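Local structure of uncharacterized protein YbaA (Shigella flexneri, 2OKQ) at residues T76-A81 and V90-I95; K83-E88 and G127-Y132. The protein is of unknown function, a small alpha-beta protein of the DUF1428 family that packs as a two-chain assembly and binds sodium in this crystal. All blocks are in the same frame, centred on the assembly; numbering follows the deposited sequence.

Contact 1: residues T76-A81 and V90-I95. With NA (sodium ion), chain D.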
ATOM      1  N   THR A  76      -4.496 -16.922  -4.787  0.50 21.85           N
ATOM      2  CA  THR A  76      -4.396 -15.493  -5.062  0.50 20.04           C
ATOM      3  C   THR A  76      -2.932 -15.058  -5.002  0.50 19.32           C
ATOM      4  O   THR A  76      -2.101 -15.754  -4.419  0.50 18.68           O
ATOM      5  CB  THR A  76      -5.188 -14.635  -4.036  0.50 20.35           C
ATOM      6  OG1 THR A  76      -4.769 -14.945  -2.699  0.50 17.30           O
ATOM      7  CG2 THR A  76      -6.687 -14.870  -4.156  0.50 19.64           C
ATOM      8  N   ASP A  77      -2.622 -13.926  -5.624  1.00 18.21           N
ATOM      9  CA  ASP A  77      -1.321 -13.265  -5.403  1.00 18.33           C
ATOM     10  C   ASP A  77      -1.374 -11.880  -5.994  1.00 16.66           C
ATOM     11  O   ASP A  77      -2.365 -11.518  -6.630  1.00 16.77           O
ATOM     12  CB  ASP A  77      -0.142 -14.088  -5.961  1.00 18.72           C
ATOM     13  CG  ASP A  77      -0.217 -14.307  -7.441  1.00 22.00           C
ATOM     14  OD1 ASP A  77      -0.425 -13.341  -8.224  1.00 23.74           O
ATOM     15  OD2 ASP A  77      -0.002 -15.475  -7.835  1.00 23.29           O
ATOM     16  N   PHE A  78      -0.331 -11.082  -5.793  1.00 15.77           N
ATOM     17  CA  PHE A  78      -0.392  -9.683  -6.249  1.00 16.77           C
ATOM     18  C   PHE A  78      -0.518  -9.536  -7.767  1.00 18.29           C
ATOM     19  O   PHE A  78      -1.179  -8.624  -8.259  1.00 17.94           O
ATOM     20  CB  PHE A  78       0.800  -8.886  -5.732  1.00 15.42           C
ATOM     21  CG  PHE A  78       0.518  -8.116  -4.452  1.00 16.31           C
ATOM     22  CD1 PHE A  78      -0.373  -7.025  -4.456  1.00 18.08           C
ATOM     23  CD2 PHE A  78       1.192  -8.430  -3.280  1.00 17.88           C
ATOM     24  CE1 PHE A  78      -0.605  -6.272  -3.254  1.00 15.60           C
ATOM     25  CE2 PHE A  78       0.966  -7.722  -2.095  1.00 16.66           C
ATOM     26  CZ  PHE A  78       0.065  -6.618  -2.093  1.00 15.82           C
ATOM     27  N   ARG A  79       0.149 -10.414  -8.519  1.00 18.85           N
ATOM     28  CA  ARG A  79       0.032 -10.393  -9.972  1.00 20.72           C
ATOM     29  C   ARG A  79      -1.382 -10.746 -10.448  1.00 20.01           C
ATOM     30  O   ARG A  79      -1.914 -10.074 -11.348  1.00 21.67           O
ATOM     31  CB  ARG A  79       1.092 -11.299 -10.621  1.00 19.57           C
ATOM     32  CG  ARG A  79       2.501 -10.740 -10.460  1.00 22.22           C
ATOM     33  CD  ARG A  79       3.541 -11.610 -11.231  1.00 24.86           C
ATOM     34  NE  ARG A  79       3.393 -11.430 -12.678  1.00 22.22           N
ATOM     35  CZ  ARG A  79       3.837 -10.375 -13.357  1.00 23.85           C
ATOM     36  NH1 ARG A  79       4.454  -9.378 -12.737  1.00 23.74           N
ATOM     37  NH2 ARG A  79       3.641 -10.291 -14.669  1.00 25.43           N
ATOM     38  N   MET A  80      -1.996 -11.749  -9.832  1.00 20.50           N
ATOM     39  CA  MET A  80      -3.367 -12.147 -10.182  1.00 22.10           C
ATOM     40  C   MET A  80      -4.347 -11.023  -9.874  1.00 22.57           C
ATOM     41  O   MET A  80      -5.326 -10.815 -10.622  1.00 21.81           O
ATOM     42  CB  MET A  80      -3.784 -13.437  -9.476  0.70 22.85           C
ATOM     43  CG  MET A  80      -2.975 -14.671  -9.890  0.70 25.49           C
ATOM     44  SD  MET A  80      -3.315 -16.136  -8.898  0.70 33.17           S
ATOM     45  CE  MET A  80      -4.845 -16.698  -9.640  0.70 34.40           C
ATOM     46  N   ALA A  81      -4.061 -10.292  -8.791  1.00 20.59           N
ATOM     47  CA  ALA A  81      -4.918  -9.192  -8.334  1.00 20.62           C
ATOM     48  C   ALA A  81      -5.086  -8.075  -9.366  1.00 21.07           C
ATOM     49  O   ALA A  81      -6.140  -7.411  -9.406  1.00 22.84           O
ATOM     50  CB  ALA A  81      -4.354  -8.617  -7.023  1.00 19.38           C
ATOM     51  N   VAL A  90       4.233  -5.294 -10.619  1.00 20.93           N
ATOM     52  CA  VAL A  90       3.199  -4.804  -9.691  1.00 18.53           C
ATOM     53  C   VAL A  90       3.729  -3.625  -8.895  1.00 17.97           C
ATOM     54  O   VAL A  90       4.861  -3.655  -8.413  1.00 16.69           O
ATOM     55  CB  VAL A  90       2.741  -5.909  -8.724  1.00 19.08           C
ATOM     56  CG1 VAL A  90       1.705  -5.351  -7.728  1.00 19.38           C
ATOM     57  CG2 VAL A  90       2.113  -7.071  -9.518  1.00 16.89           C
ATOM     58  N   VAL A  91       2.915  -2.564  -8.794  1.00 16.44           N
ATOM     59  CA  VAL A  91       3.239  -1.438  -7.933  1.00 17.06           C
ATOM     60  C   VAL A  91       2.234  -1.437  -6.773  1.00 16.66           C
ATOM     61  O   VAL A  91       1.055  -1.624  -7.003  1.00 16.35           O
ATOM     62  CB  VAL A  91       3.196  -0.105  -8.735  1.00 18.34           C
ATOM     63  CG1 VAL A  91       3.324   1.110  -7.823  1.00 21.11           C
ATOM     64  CG2 VAL A  91       4.283  -0.087  -9.770  1.00 20.36           C
ATOM     65  N   PHE A  92       2.735  -1.224  -5.550  1.00 16.04           N
ATOM     66  CA  PHE A  92       1.939  -1.148  -4.327  1.00 15.01           C
ATOM     67  C   PHE A  92       2.113   0.285  -3.878  1.00 14.61           C
ATOM     68  O   PHE A  92       3.240   0.736  -3.686  1.00 14.59           O
ATOM     69  CB  PHE A  92       2.500  -2.111  -3.260  1.00 15.52           C
ATOM     70  CG  PHE A  92       1.740  -2.126  -1.961  1.00 13.44           C
ATOM     71  CD1 PHE A  92       0.639  -2.966  -1.786  1.00 12.90           C
ATOM     72  CD2 PHE A  92       2.161  -1.345  -0.880  1.00 15.84           C
ATOM     73  CE1 PHE A  92      -0.060  -2.990  -0.566  1.00 15.30           C
ATOM     74  CE2 PHE A  92       1.472  -1.364   0.352  1.00 15.45           C
ATOM     75  CZ  PHE A  92       0.370  -2.201   0.519  1.00 14.47           C
ATOM     76  N   SER A  93       1.009   1.026  -3.764  1.00 14.39           N
ATOM     77  CA  SER A  93       1.068   2.454  -3.473  0.60 14.08           C
ATOM     78  C   SER A  93      -0.077   2.883  -2.562  1.00 14.28           C
ATOM     79  O   SER A  93      -1.123   2.219  -2.509  1.00 14.33           O
ATOM     80  CB  SER A  93       0.967   3.258  -4.776  0.60 15.02           C
ATOM     81  OG  SER A  93       2.029   2.961  -5.664  0.30 12.54           O
ATOM     82  N   TRP A  94       0.117   4.014  -1.887  1.00 12.81           N
ATOM     83  CA  TRP A  94      -0.937   4.552  -1.061  1.00 12.46           C
ATOM     84  C   TRP A  94      -0.733   6.040  -0.830  1.00 13.02           C
ATOM     85  O   TRP A  94       0.365   6.597  -1.058  1.00 14.34           O
ATOM     86  CB  TRP A  94      -1.041   3.818   0.275  1.00 11.60           C
ATOM     87  CG  TRP A  94       0.067   4.119   1.244  1.00 11.53           C
ATOM     88  CD1 TRP A  94       0.078   5.102   2.188  1.00 11.97           C
ATOM     89  CD2 TRP A  94       1.306   3.411   1.380  1.00 12.27           C
ATOM     90  NE1 TRP A  94       1.259   5.074   2.881  1.00 14.33           N
ATOM     91  CE2 TRP A  94       2.022   4.027   2.420  1.00 12.16           C
ATOM     92  CE3 TRP A  94       1.874   2.302   0.723  1.00 13.35           C
ATOM     93  CZ2 TRP A  94       3.306   3.590   2.826  1.00 12.40           C
ATOM     94  CZ3 TRP A  94       3.166   1.864   1.133  1.00 12.27           C
ATOM     95  CH2 TRP A  94       3.851   2.505   2.174  1.00 13.19           C
ATOM     96  N   ILE A  95      -1.819   6.668  -0.397  1.00 13.36           N
ATOM     97  CA  ILE A  95      -1.793   8.084  -0.023  1.00 14.01           C
ATOM     98  C   ILE A  95      -2.451   8.203   1.350  1.00 14.34           C
ATOM     99  O   ILE A  95      -3.547   7.675   1.566  1.00 15.39           O
ATOM    100  CB  ILE A  95      -2.540   8.926  -1.071  1.00 13.76           C
ATOM    101  CG1 ILE A  95      -1.955   8.718  -2.478  1.00 16.31           C
ATOM    102  CG2 ILE A  95      -2.540  10.418  -0.639  1.00 14.68           C
ATOM    103  CD1 ILE A  95      -2.707   9.409  -3.569  1.00 16.16           C
TER
HETATM  104 NA    NA D 119      -0.254 -17.270  -9.470  1.00 30.38          NA
HETATM  105  O   HOH W   1       5.786  -8.338 -10.217  1.00 28.29           O
HETATM  106  O   HOH W   2      -0.095 -15.547 -10.773  1.00 45.90           O
HETATM  107  O   HOH W   3      -1.074 -19.075 -10.780  1.00 36.58           O
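The rings of Phe78 and Phe92 meet obliquely: their planes stand at 85°, and Phe78 CZ comes 3.7 Å from Phe92 CD1. Phe135 of the second subunit touches both, edge-to-face with Phe78, and Phe92 meets its own copy there with nearly parallel planes. Val90 CG1 also lies obliquely to the Phe78 ring, 4.2 Å from Phe78 CB. The other branch of Val90, CG2, reaches the aliphatic part of Arg79, 3.8 Å from its CG. Bent at chi3 (71°), the arginine chain turns its guanidinium so that water 1 lies in plane at its edge, 3.0 Å from Arg79 NH1; the same water takes a weak bond from Val90 N. NH1 also donates to Glu88 O. At the N-cap of the short helix, Asp77 OD1 accepts from Met80 N at 2.8 Å, nearly along the C-O axis. Its other oxygen, OD2, binds sodium at 2.4 Å, with two waters, Asp72 and Gly73 completing the site. The contact is thus mainly apolar between helix and strand, with one water at its rim, while a single carboxylate both caps the helix and shares the metal with the preceding loop.

Contact 2: residues K83-E88 and G127-Y132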
ATOM      1  N   LYS A  83      -4.246  -8.692 -12.703  1.00 23.97           N
ATOM      2  CA  LYS A  83      -4.152  -9.473 -13.957  1.00 26.08           C
ATOM      3  C   LYS A  83      -2.936  -9.028 -14.764  1.00 26.25           C
ATOM      4  O   LYS A  83      -3.030  -8.646 -15.939  1.00 27.02           O
ATOM      5  CB  LYS A  83      -5.454  -9.380 -14.759  1.00 25.41           C
ATOM      6  CG  LYS A  83      -6.646  -9.901 -13.987  1.00 27.98           C
ATOM      7  CD  LYS A  83      -7.954  -9.794 -14.742  1.00 32.35           C
ATOM      8  CE  LYS A  83      -9.048 -10.568 -14.000  1.00 35.58           C
ATOM      9  NZ  LYS A  83     -10.430 -10.310 -14.525  1.00 37.18           N
ATOM     10  N   ALA A  84      -1.787  -9.060 -14.086  1.00 26.95           N
ATOM     11  CA  ALA A  84      -0.540  -8.561 -14.614  1.00 27.26           C
ATOM     12  C   ALA A  84      -0.124  -9.386 -15.818  1.00 28.41           C
ATOM     13  O   ALA A  84      -0.226 -10.613 -15.787  1.00 29.05           O
ATOM     14  CB  ALA A  84       0.541  -8.624 -13.550  1.00 26.31           C
ATOM     15  N   GLU A  85       0.344  -8.710 -16.860  1.00 30.04           N
ATOM     16  CA  GLU A  85       0.860  -9.406 -18.043  1.00 32.51           C
ATOM     17  C   GLU A  85       2.373  -9.582 -17.981  1.00 32.42           C
ATOM     18  O   GLU A  85       3.054  -8.927 -17.197  1.00 30.54           O
ATOM     19  CB  GLU A  85       0.414  -8.702 -19.321  1.00 33.60           C
ATOM     20  CG  GLU A  85      -0.965  -9.158 -19.762  1.00 38.89           C
ATOM     21  CD  GLU A  85      -1.741  -8.099 -20.504  1.00 45.15           C
ATOM     22  OE1 GLU A  85      -1.134  -7.307 -21.270  1.00 49.56           O
ATOM     23  OE2 GLU A  85      -2.978  -8.066 -20.327  1.00 47.76           O
ATOM     24  N   GLU A  86       2.906 -10.471 -18.826  1.00 32.96           N
ATOM     25  CA  GLU A  86       4.294 -10.910 -18.696  1.00 33.25           C
ATOM     26  C   GLU A  86       5.305  -9.767 -18.659  1.00 32.88           C
ATOM     27  O   GLU A  86       6.324  -9.847 -17.971  1.00 33.50           O
ATOM     28  CB  GLU A  86       4.623 -11.952 -19.779  1.00 33.97           C
ATOM     29  CG  GLU A  86       3.877 -13.254 -19.540  1.00 39.58           C
ATOM     30  CD  GLU A  86       4.188 -14.349 -20.555  1.00 46.77           C
ATOM     31  OE1 GLU A  86       5.382 -14.695 -20.740  1.00 50.56           O
ATOM     32  OE2 GLU A  86       3.223 -14.884 -21.148  1.00 48.90           O
ATOM     33  N   ASN A  87       4.996  -8.694 -19.370  1.00 32.20           N
ATOM     34  CA  ASN A  87       5.874  -7.532 -19.486  1.00 31.90           C
ATOM     35  C   ASN A  87       5.681  -6.502 -18.362  1.00 30.96           C
ATOM     36  O   ASN A  87       6.273  -5.409 -18.389  1.00 31.26           O
ATOM     37  CB  ASN A  87       5.601  -6.846 -20.833  1.00 32.61           C
ATOM     38  CG  ASN A  87       4.185  -6.270 -20.920  1.00 34.88           C
ATOM     39  OD1 ASN A  87       3.197  -6.970 -20.685  1.00 39.56           O
ATOM     40  ND2 ASN A  87       4.089  -4.989 -21.248  1.00 41.79           N
ATOM     41  N   GLU A  88       4.842  -6.840 -17.393  1.00 29.72           N
ATOM     42  CA  GLU A  88       4.414  -5.869 -16.381  1.00 27.19           C
ATOM     43  C   GLU A  88       4.919  -6.252 -14.994  1.00 25.61           C
ATOM     44  O   GLU A  88       5.139  -7.419 -14.726  1.00 24.70           O
ATOM     45  CB  GLU A  88       2.893  -5.777 -16.346  1.00 27.33           C
ATOM     46  CG  GLU A  88       2.252  -5.299 -17.629  1.00 29.74           C
ATOM     47  CD  GLU A  88       0.747  -5.198 -17.541  1.00 25.92           C
ATOM     48  OE1 GLU A  88       0.123  -6.039 -16.890  1.00 28.90           O
ATOM     49  OE2 GLU A  88       0.184  -4.267 -18.149  1.00 29.30           O
ATOM     50  N   GLY A 127      -5.395   1.610 -16.750  1.00 35.37           N
ATOM     51  CA  GLY A 127      -6.324   2.072 -15.721  1.00 33.94           C
ATOM     52  C   GLY A 127      -7.419   1.090 -15.349  1.00 33.19           C
ATOM     53  O   GLY A 127      -7.915   1.118 -14.226  1.00 32.75           O
ATOM     54  N   LYS A 128      -7.795   0.215 -16.284  1.00 31.98           N
ATOM     55  CA  LYS A 128      -8.848  -0.773 -16.052  1.00 31.32           C
ATOM     56  C   LYS A 128      -8.451  -1.806 -15.025  1.00 30.37           C
ATOM     57  O   LYS A 128      -9.290  -2.306 -14.269  1.00 29.92           O
ATOM     58  CB  LYS A 128      -9.212  -1.485 -17.356  1.00 32.83           C
ATOM     59  CG  LYS A 128     -10.200  -0.742 -18.210  1.00 36.67           C
ATOM     60  CD  LYS A 128     -10.388  -1.500 -19.523  1.00 42.68           C
ATOM     61  CE  LYS A 128     -11.571  -0.982 -20.322  1.00 46.21           C
ATOM     62  NZ  LYS A 128     -11.777  -1.824 -21.543  1.00 49.02           N
ATOM     63  N   ARG A 129      -7.162  -2.126 -14.994  1.00 28.18           N
ATOM     64  CA  ARG A 129      -6.679  -3.197 -14.146  1.00 26.89           C
ATOM     65  C   ARG A 129      -6.156  -2.714 -12.785  1.00 26.02           C
ATOM     66  O   ARG A 129      -5.930  -3.524 -11.899  1.00 26.04           O
ATOM     67  CB  ARG A 129      -5.652  -4.048 -14.898  1.00 26.49           C
ATOM     68  CG  ARG A 129      -6.358  -4.990 -15.869  1.00 27.34           C
ATOM     69  CD  ARG A 129      -5.391  -5.853 -16.658  1.00 26.02           C
ATOM     70  NE  ARG A 129      -4.541  -5.066 -17.540  1.00 29.57           N
ATOM     71  CZ  ARG A 129      -3.216  -5.029 -17.469  1.00 29.09           C
ATOM     72  NH1 ARG A 129      -2.576  -5.707 -16.518  1.00 30.99           N
ATOM     73  NH2 ARG A 129      -2.533  -4.294 -18.332  1.00 29.67           N
ATOM     74  N   MET A 130      -6.007  -1.400 -12.627  1.00 24.60           N
ATOM     75  CA  MET A 130      -5.696  -0.796 -11.322  1.00 23.23           C
ATOM     76  C   MET A 130      -6.770  -1.207 -10.304  1.00 22.37           C
ATOM     77  O   MET A 130      -7.964  -1.225 -10.631  1.00 22.96           O
ATOM     78  CB  MET A 130      -5.631   0.730 -11.459  0.50 23.41           C
ATOM     79  CG  MET A 130      -5.327   1.513 -10.165  0.50 23.54           C
ATOM     80  SD  MET A 130      -5.269   3.309 -10.406  0.50 22.18           S
ATOM     81  CE  MET A 130      -6.999   3.635 -10.775  0.50 22.27           C
ATOM     82  N   ILE A 131      -6.374  -1.547  -9.082  1.00 19.85           N
ATOM     83  CA  ILE A 131      -7.369  -1.722  -8.022  1.00 18.10           C
ATOM     84  C   ILE A 131      -7.169  -0.588  -7.013  1.00 18.26           C
ATOM     85  O   ILE A 131      -6.056  -0.099  -6.851  1.00 16.26           O
ATOM     86  CB  ILE A 131      -7.337  -3.106  -7.363  1.00 19.67           C
ATOM     87  CG1 ILE A 131      -5.993  -3.378  -6.654  1.00 19.00           C
ATOM     88  CG2 ILE A 131      -7.636  -4.191  -8.418  1.00 18.41           C
ATOM     89  CD1 ILE A 131      -5.934  -4.780  -5.965  1.00 23.03           C
ATOM     90  N   TYR A 132      -8.261  -0.163  -6.378  1.00 16.93           N
ATOM     91  CA  TYR A 132      -8.240   1.082  -5.592  1.00 16.56           C
ATOM     92  C   TYR A 132      -9.303   1.011  -4.526  1.00 15.64           C
ATOM     93  O   TYR A 132     -10.367   0.453  -4.758  1.00 15.56           O
ATOM     94  CB  TYR A 132      -8.565   2.274  -6.499  1.00 17.82           C
ATOM     95  CG  TYR A 132      -8.948   3.522  -5.726  1.00 18.53           C
ATOM     96  CD1 TYR A 132      -7.969   4.295  -5.099  1.00 16.71           C
ATOM     97  CD2 TYR A 132     -10.291   3.917  -5.610  1.00 19.76           C
ATOM     98  CE1 TYR A 132      -8.310   5.457  -4.379  1.00 19.80           C
ATOM     99  CE2 TYR A 132     -10.644   5.068  -4.888  1.00 18.19           C
ATOM    100  CZ  TYR A 132      -9.651   5.829  -4.285  1.00 19.49           C
ATOM    101  OH  TYR A 132      -9.977   6.961  -3.577  1.00 18.17           O
TER
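Arg129 and Glu88 meet head-on in a two-pronged salt bridge, the tight part of the contact. NH1 of Arg129 donates to OE1 of Glu88 at 2.7 Å, and NH2 of Arg129 to OE2 of Glu88, also at 2.7 Å and nearly straight (177°). Both oxygens use their syn lone pairs, and carboxylate and guanidinium are almost coplanar, 19° apart. OE1 has a second donor on its anti side, tilted well out of the carboxylate plane, Glu85 N at 2.7 Å, so the backbone of the Glu85-Glu88 type I turn holds the carboxylate that receives the arginine. With chi3 at -65°, the arginine chain bends past Lys83, whose CB lies 4.0 Å from Arg129 CD. Asp126 bridges Arg129 NE, and Val82 O takes another bond from NH1; this bonding on several sides probably fixes the rotation of the guanidinium.

The exposed side is looser. Glu85 OE2 sits over the centre of one guanidinium face, 4.2 Å from Arg129 CZ, an attraction of charge without an N-H aimed at it. Lys83 extends away to Val75 O of the second subunit. Within the fold, the bridge spans the loop between helix 78-81 and strand 88-97 and the run into strand 131-140, outermost in this chain's sheet; Glu88 and Arg129 both rest on Ala34 of strand 27-36, which lies between those two strands.

Strand 27-36, the first strand of the chain, later serves both contacts: Val32 touches Phe78 and Val90 of contact 1 and Ile131 of contact 2. The chain then reaches 76-81, and contact 1 closes a short loop when it returns as strand 88-97. Residues 83-88 lie inside that loop but pair with 127-132 only after helices 100-111 and 114-118, so contact 2 closes a much longer loop and the two contacts cross rather than nest. The centres are about 9 Å apart. A Schellman motif, with Ala84 N bonded to Arg79 O, ends the helix and passes directly from one contact to the other. Together they tie helix 78-81 and its following loop to the sheet, beside the second subunit.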